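Side-chain contacts in NMB1025 protein (Neisseria meningitidis serogroup B, PDB 3KJJ), which is of unknown function but belongs to the YjgF/RutC family, whose better-studied members include enamine and imine deaminases: residues G15-P18 against R19-E22; G40-A43 against A44-T47; G62-K65 against A66-L69. All blocks are in the same frame, centred on the assembly; numbering follows the deposited sequence.

Contact 1 (G15-P18 against R19-E22); sequences GTTP and RYSE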
loop_
_atom_site.group_PDB
_atom_site.type_symbol
_atom_site.label_atom_id
_atom_site.label_comp_id
_atom_site.label_asym_id
_atom_site.label_seq_id
_atom_site.Cartn_x
_atom_site.Cartn_y
_atom_site.Cartn_z
ATOM N N GLY B 15 6.749 -18.537 -4.562
ATOM C CA GLY B 15 7.303 -18.017 -5.819
ATOM C C GLY B 15 8.478 -17.088 -5.580
ATOM O O GLY B 15 8.569 -16.026 -6.192
ATOM N N THR B 16 9.375 -17.496 -4.683
ATOM C CA THR B 16 10.505 -16.673 -4.251
ATOM C C THR B 16 11.570 -16.563 -5.344
ATOM O O THR B 16 11.975 -17.566 -5.941
ATOM C CB THR B 16 11.130 -17.230 -2.938
ATOM O OG1 THR B 16 10.137 -17.233 -1.906
ATOM C CG2 THR B 16 12.318 -16.388 -2.477
ATOM N N THR B 17 11.981 -15.329 -5.618
ATOM C CA THR B 17 13.064 -15.028 -6.553
ATOM C C THR B 17 14.179 -14.326 -5.751
ATOM O O THR B 17 13.951 -13.961 -4.600
ATOM C CB THR B 17 12.584 -14.089 -7.685
ATOM O OG1 THR B 17 12.388 -12.773 -7.166
ATOM C CG2 THR B 17 11.277 -14.584 -8.322
ATOM N N PRO B 18 15.378 -14.120 -6.344
ATOM C CA PRO B 18 16.374 -13.334 -5.602
ATOM C C PRO B 18 15.947 -11.907 -5.227
ATOM O O PRO B 18 16.570 -11.301 -4.370
ATOM C CB PRO B 18 17.567 -13.290 -6.564
ATOM C CG PRO B 18 17.454 -14.538 -7.319
ATOM C CD PRO B 18 15.973 -14.719 -7.556
ATOM N N ARG B 19 14.881 -11.402 -5.840
ATOM C CA ARG B 19 14.461 -10.007 -5.698
ATOM C C ARG B 19 13.199 -9.830 -4.840
ATOM O O ARG B 19 13.077 -8.852 -4.095
ATOM C CB ARG B 19 14.231 -9.411 -7.089
ATOM C CG ARG B 19 13.864 -7.940 -7.120
ATOM C CD ARG B 19 14.055 -7.393 -8.525
ATOM N NE ARG B 19 15.446 -7.536 -8.946
ATOM C CZ ARG B 19 15.883 -7.391 -10.193
ATOM N NH1 ARG B 19 15.040 -7.086 -11.174
ATOM N NH2 ARG B 19 17.174 -7.545 -10.452
ATOM N N TYR B 20 12.283 -10.788 -4.941
ATOM C CA TYR B 20 10.946 -10.689 -4.340
ATOM C C TYR B 20 10.304 -12.068 -4.306
ATOM O O TYR B 20 10.784 -12.991 -4.972
ATOM C CB TYR B 20 10.053 -9.750 -5.173
ATOM C CG TYR B 20 9.866 -10.227 -6.593
ATOM C CD1 TYR B 20 8.902 -11.182 -6.910
ATOM C CD2 TYR B 20 10.672 -9.743 -7.619
ATOM C CE1 TYR B 20 8.752 -11.645 -8.202
ATOM C CE2 TYR B 20 10.532 -10.201 -8.922
ATOM C CZ TYR B 20 9.565 -11.146 -9.209
ATOM O OH TYR B 20 9.416 -11.597 -10.504
ATOM N N SER B 21 9.221 -12.197 -3.539
ATOM C CA SER B 21 8.336 -13.353 -3.613
ATOM C C SER B 21 7.010 -12.937 -4.212
ATOM O O SER B 21 6.493 -11.850 -3.922
ATOM C CB SER B 21 8.089 -13.976 -2.233
ATOM O OG SER B 21 9.235 -14.663 -1.756
ATOM N N GLU B 22 6.439 -13.824 -5.022
ATOM C CA GLU B 22 5.141 -13.565 -5.626
ATOM C C GLU B 22 4.068 -13.430 -4.568
ATOM O O GLU B 22 3.128 -12.638 -4.709
ATOM C CB GLU B 22 4.779 -14.686 -6.602
ATOM C CG GLU B 22 5.706 -14.781 -7.803
ATOM C CD GLU B 22 5.547 -13.625 -8.787
ATOM O OE1 GLU B 22 4.881 -12.605 -8.463
ATOM O OE2 GLU B 22 6.112 -13.746 -9.891
#
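Thr17 and Tyr20 face each other across the turn that joins strands 11-16 and 21-26. Hydrogen bonds carry most of the contact. Tyr20 O takes two of them from the same residue. Thr17 N donates to Tyr20 O at 2.7 Å, and Thr17 OG1 gives a second bond, tilted 17° from the carbonyl plane. Thr17 OG1 also accepts from Arg19 N at 3.1 Å, so it bridges the backbone of the turn. Its position follows from chi1 of 72°, which sets OG1 between the backbone N and the carbonyl carbon and points it into the loop. Further along, Thr16 OG1 donates to Ser21 OG at 2.7 Å. Ser21 OG in turn reaches Thr97 O of the second subunit. Glu22 N completes the set with a longer bond to Gly15 O, 3.3 Å.

Contacts with the ring form the second group. Thr17 OG1 sits over the centre of the Tyr20 ring, 3.4 Å above its plane. Thr17 CG2 lies over the Tyr20 ring too, in a CH-pi contact 4.2 Å from the centroid. At the ring edge, in its plane, is Glu22 OE2. Tyr20 also packs on Arg100 of the second subunit.

The charged group of Arg19 takes another course. CG is anti to the backbone N (chi1 -177°), the chain bends at chi3, and NH2 forms a salt bridge with Asp89 of the second subunit. Trp88 of that subunit donates to Arg19 O.

The chemistry implies a hairpin turn held by threonine hydroxyls together with backbone bonds, with serine, arginine and backbone groups committed to the subunit interface of the trimer.

Contact 2 (G40-A43 against A44-T47); sequences GETA and AEQT
Thr42 OG1 lies between the backbone N and the carbonyl carbon (chi1 70°), which brings it to Glu45 N at the start of helix 43-60. Glu45 has CG anti to its carbonyl carbon (chi1 -75°) and an extended chain beyond, which carries the carboxylate back to Glu41 N and Thr42 N. The two side chains pass each other closely. Thr42 OG1 lies 3.2 Å from Glu45 CG, and Thr42 CG2 touches the carboxylate.

Each residue serves the backbone of the other. Thr42 OG1 accepts from Glu45 N at 3.0 Å. Glu45 OE1 takes a weak bond from Thr42 N and a shorter, nearly straight one from Glu41 N, 3.0 Å. This is a capping box, with Thr42 as the N-cap. It closes the first turn of the helix. Gln46 N adds a bond to Thr42 O at 2.8 Å.

Ala44 N is taken by Glu83 of helix 81-91, which also touches the Thr42 side chain.

Gln46 is buried. Gln46 NE2 donates to Gly40 O at 3.1 Å, in the plane of its own amide but above that of the carbonyl. NE2 also donates to Glu111 O, and OE1 accepts from Arg113 N. Partners at both ends fix the amide's rotation.

Thr47 grips Ala43 O twice. Thr47 N and Thr47 OG1 reach Ala43 O from opposite faces of its plane, OG1 at 2.7 Å.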
loop_
_atom_site.group_PDB
_atom_site.type_symbol
_atom_site.label_atom_id
_atom_site.label_comp_id
_atom_site.label_asym_id
_atom_site.label_seq_id
_atom_site.Cartn_x
_atom_site.Cartn_y
_atom_site.Cartn_z
ATOM N N GLY B 40 -0.729 -9.914 -23.593
ATOM C CA GLY B 40 -1.666 -8.859 -23.971
ATOM C C GLY B 40 -0.992 -7.540 -24.287
ATOM O O GLY B 40 0.108 -7.260 -23.804
ATOM N N GLU B 41 -1.668 -6.738 -25.106
ATOM C CA GLU B 41 -1.191 -5.420 -25.509
ATOM C C GLU B 41 -2.105 -4.311 -24.973
ATOM O O GLU B 41 -1.624 -3.311 -24.438
ATOM C CB GLU B 41 -1.107 -5.332 -27.035
ATOM C CG GLU B 41 0.115 -4.592 -27.548
ATOM C CD GLU B 41 1.283 -5.524 -27.813
ATOM O OE1 GLU B 41 2.287 -5.451 -27.067
ATOM O OE2 GLU B 41 1.194 -6.336 -28.763
ATOM N N THR B 42 -3.416 -4.498 -25.119
ATOM C CA THR B 42 -4.406 -3.508 -24.678
ATOM C C THR B 42 -4.569 -3.520 -23.157
ATOM O O THR B 42 -4.216 -4.502 -22.487
ATOM C CB THR B 42 -5.802 -3.739 -25.330
ATOM O OG1 THR B 42 -6.401 -4.925 -24.791
ATOM C CG2 THR B 42 -5.697 -3.863 -26.856
ATOM N N ALA B 43 -5.126 -2.435 -22.620
ATOM C CA ALA B 43 -5.402 -2.353 -21.188
ATOM C C ALA B 43 -6.250 -3.537 -20.731
ATOM O O ALA B 43 -5.935 -4.171 -19.726
ATOM C CB ALA B 43 -6.076 -1.027 -20.837
ATOM N N ALA B 44 -7.303 -3.839 -21.490
ATOM C CA ALA B 44 -8.220 -4.938 -21.181
ATOM C C ALA B 44 -7.521 -6.297 -21.210
ATOM O O ALA B 44 -7.753 -7.138 -20.337
ATOM C CB ALA B 44 -9.393 -4.938 -22.147
ATOM N N GLU B 45 -6.679 -6.500 -22.222
ATOM C CA GLU B 45 -5.941 -7.755 -22.379
ATOM C C GLU B 45 -4.951 -7.931 -21.232
ATOM O O GLU B 45 -4.863 -8.998 -20.646
ATOM C CB GLU B 45 -5.229 -7.808 -23.735
ATOM C CG GLU B 45 -6.171 -8.079 -24.916
ATOM C CD GLU B 45 -5.566 -7.723 -26.280
ATOM O OE1 GLU B 45 -4.342 -7.476 -26.369
ATOM O OE2 GLU B 45 -6.329 -7.692 -27.271
ATOM N N GLN B 46 -4.234 -6.867 -20.899
ATOM C CA GLN B 46 -3.257 -6.912 -19.820
ATOM C C GLN B 46 -3.918 -7.050 -18.451
ATOM O O GLN B 46 -3.425 -7.798 -17.598
ATOM C CB GLN B 46 -2.331 -5.699 -19.882
ATOM C CG GLN B 46 -1.355 -5.789 -21.059
ATOM C CD GLN B 46 -0.331 -4.681 -21.057
ATOM O OE1 GLN B 46 -0.381 -3.779 -20.222
ATOM N NE2 GLN B 46 0.616 -4.746 -21.991
ATOM N N THR B 47 -5.047 -6.369 -18.260
ATOM C CA THR B 47 -5.787 -6.456 -17.000
ATOM C C THR B 47 -6.229 -7.912 -16.789
ATOM O O THR B 47 -6.065 -8.455 -15.693
ATOM C CB THR B 47 -6.979 -5.447 -16.922
ATOM O OG1 THR B 47 -6.495 -4.099 -17.075
ATOM C CG2 THR B 47 -7.696 -5.544 -15.573
#

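Contact 3 (G62-K65 against A66-L69); sequences GSDK and AHVL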
loop_
_atom_site.group_PDB
_atom_site.type_symbol
_atom_site.label_atom_id
_atom_site.label_comp_id
_atom_site.label_asym_id
_atom_site.label_seq_id
_atom_site.Cartn_x
_atom_site.Cartn_y
_atom_site.Cartn_z
ATOM N N GLY B 62 -4.079 -20.449 -0.452
ATOM C CA GLY B 62 -5.281 -20.883 0.257
ATOM C C GLY B 62 -6.283 -19.750 0.385
ATOM O O GLY B 62 -7.022 -19.664 1.363
ATOM N N SER B 63 -6.279 -18.866 -0.607
ATOM C CA SER B 63 -7.212 -17.758 -0.674
ATOM C C SER B 63 -7.864 -17.765 -2.049
ATOM O O SER B 63 -7.672 -18.696 -2.839
ATOM C CB SER B 63 -6.482 -16.429 -0.454
ATOM O OG SER B 63 -7.383 -15.354 -0.226
ATOM N N ASP B 64 -8.638 -16.720 -2.320
ATOM C CA ASP B 64 -9.198 -16.486 -3.639
ATOM C C ASP B 64 -9.660 -15.035 -3.715
ATOM O O ASP B 64 -9.533 -14.280 -2.738
ATOM C CB ASP B 64 -10.353 -17.452 -3.944
ATOM C CG ASP B 64 -11.421 -17.427 -2.877
ATOM O OD1 ASP B 64 -11.878 -16.319 -2.530
ATOM O OD2 ASP B 64 -11.799 -18.517 -2.385
ATOM N N LYS B 65 -10.196 -14.654 -4.869
ATOM C CA LYS B 65 -10.570 -13.258 -5.132
ATOM C C LYS B 65 -11.698 -12.769 -4.219
ATOM O O LYS B 65 -11.768 -11.588 -3.887
ATOM C CB LYS B 65 -10.890 -13.054 -6.630
ATOM C CG LYS B 65 -12.209 -13.646 -7.116
ATOM C CD LYS B 65 -12.164 -14.008 -8.598
ATOM C CE LYS B 65 -13.552 -14.398 -9.098
ATOM N NZ LYS B 65 -13.650 -14.380 -10.589
ATOM N N ALA B 66 -12.549 -13.695 -3.779
ATOM C CA ALA B 66 -13.638 -13.386 -2.848
ATOM C C ALA B 66 -13.105 -13.174 -1.433
ATOM O O ALA B 66 -13.868 -12.959 -0.503
ATOM C CB ALA B 66 -14.675 -14.507 -2.870
ATOM N N HIS B 67 -11.786 -13.244 -1.278
ATOM C CA HIS B 67 -11.141 -13.013 0.010
ATOM C C HIS B 67 -10.006 -12.009 -0.088
ATOM O O HIS B 67 -9.097 -12.018 0.738
ATOM C CB HIS B 67 -10.663 -14.334 0.625
ATOM C CG HIS B 67 -11.785 -15.235 1.035
ATOM N ND1 HIS B 67 -12.452 -16.042 0.138
ATOM C CD2 HIS B 67 -12.378 -15.434 2.236
ATOM C CE1 HIS B 67 -13.403 -16.704 0.771
ATOM N NE2 HIS B 67 -13.380 -16.354 2.044
ATOM N N VAL B 68 -10.080 -11.145 -1.102
ATOM C CA VAL B 68 -9.190 -9.991 -1.242
ATOM C C VAL B 68 -9.641 -8.839 -0.347
ATOM O O VAL B 68 -10.805 -8.427 -0.359
ATOM C CB VAL B 68 -9.143 -9.492 -2.704
ATOM C CG1 VAL B 68 -8.401 -8.152 -2.803
ATOM C CG2 VAL B 68 -8.494 -10.526 -3.574
ATOM N N LEU B 69 -8.700 -8.314 0.419
ATOM C CA LEU B 69 -8.969 -7.211 1.310
ATOM C C LEU B 69 -8.828 -5.871 0.596
ATOM O O LEU B 69 -9.688 -4.999 0.726
ATOM C CB LEU B 69 -8.045 -7.272 2.514
ATOM C CG LEU B 69 -8.275 -8.457 3.466
ATOM C CD1 LEU B 69 -7.298 -8.391 4.625
ATOM C CD2 LEU B 69 -9.727 -8.507 3.972
#
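Asp64 and His67 meet side chain to side chain, joined by a straight, short hydrogen bond. His67 ND1 donates to Asp64 OD1 at 2.7 Å. The oxygen lies at the edge of the imidazole, in its plane. On the aspartate the approach is from the syn side, but tilted out of the carboxylate plane. The two flat groups are turned 58° against each other.

The torsions explain the meeting. Asp64 CG stands between its backbone N and carbonyl carbon (chi1 54°), which puts the carboxylate over the turn, with OD1 beside Ala66 and His67. His67 CG is anti to its carbonyl carbon (chi1 -68°), which carries the ring back to the aspartate. Asp64 OD1 is also 3.3 Å from Ala66 CB, and the methyl packs beside it. OD2 has its own partner, a salt bridge to Arg123 NE. The carboxylate is thus held at both oxygens, and its charge probably favours a proton on ND1.

Ser63 OG rests 3.5 Å from His67 CB and donates to Val121 O of strand 114-121. Val68 CG2 touches Lys65 O at 3.5 Å. The Lys65 chain is extended, and NZ bonds to Trp91 O and makes a cation-pi contact with Trp91.

The backbone underneath is tightly turned. His67 N bonds to Asp64 O at 2.9 Å, and Val68 N makes a longer bond to Lys65 O.

His67 also packs on Ile11 of the third subunit, and a glycerol, probably from crystallisation, lies about 3 Å from its side chain. The preceding Gly62 ends helix 43-60 in a Schellman motif. The whole is a helix-to-strand connection leading into strand 68-75, with a His-carboxylate hydrogen bond across its turn.

Contact 1 is a surface contact; contacts 2 and 3 are partly buried. Contacts 2 and 3 mark the two ends of helix 43-60, one at its start and the other in the loop after it. They lie on opposite sides of the chain's centre, with their own centres about 23 Å apart. Contacts 1 and 3 reach the same sheet, by the hairpin of strands 11-16 and 21-26 and by strand 68-75. Contact 1 uses hydroxyls and faces the second subunit. Contact 3 centres on a carboxylate and an imidazole, and touches the third subunit. Contact 2 meets no other chain and pairs side chains with helix-end backbone.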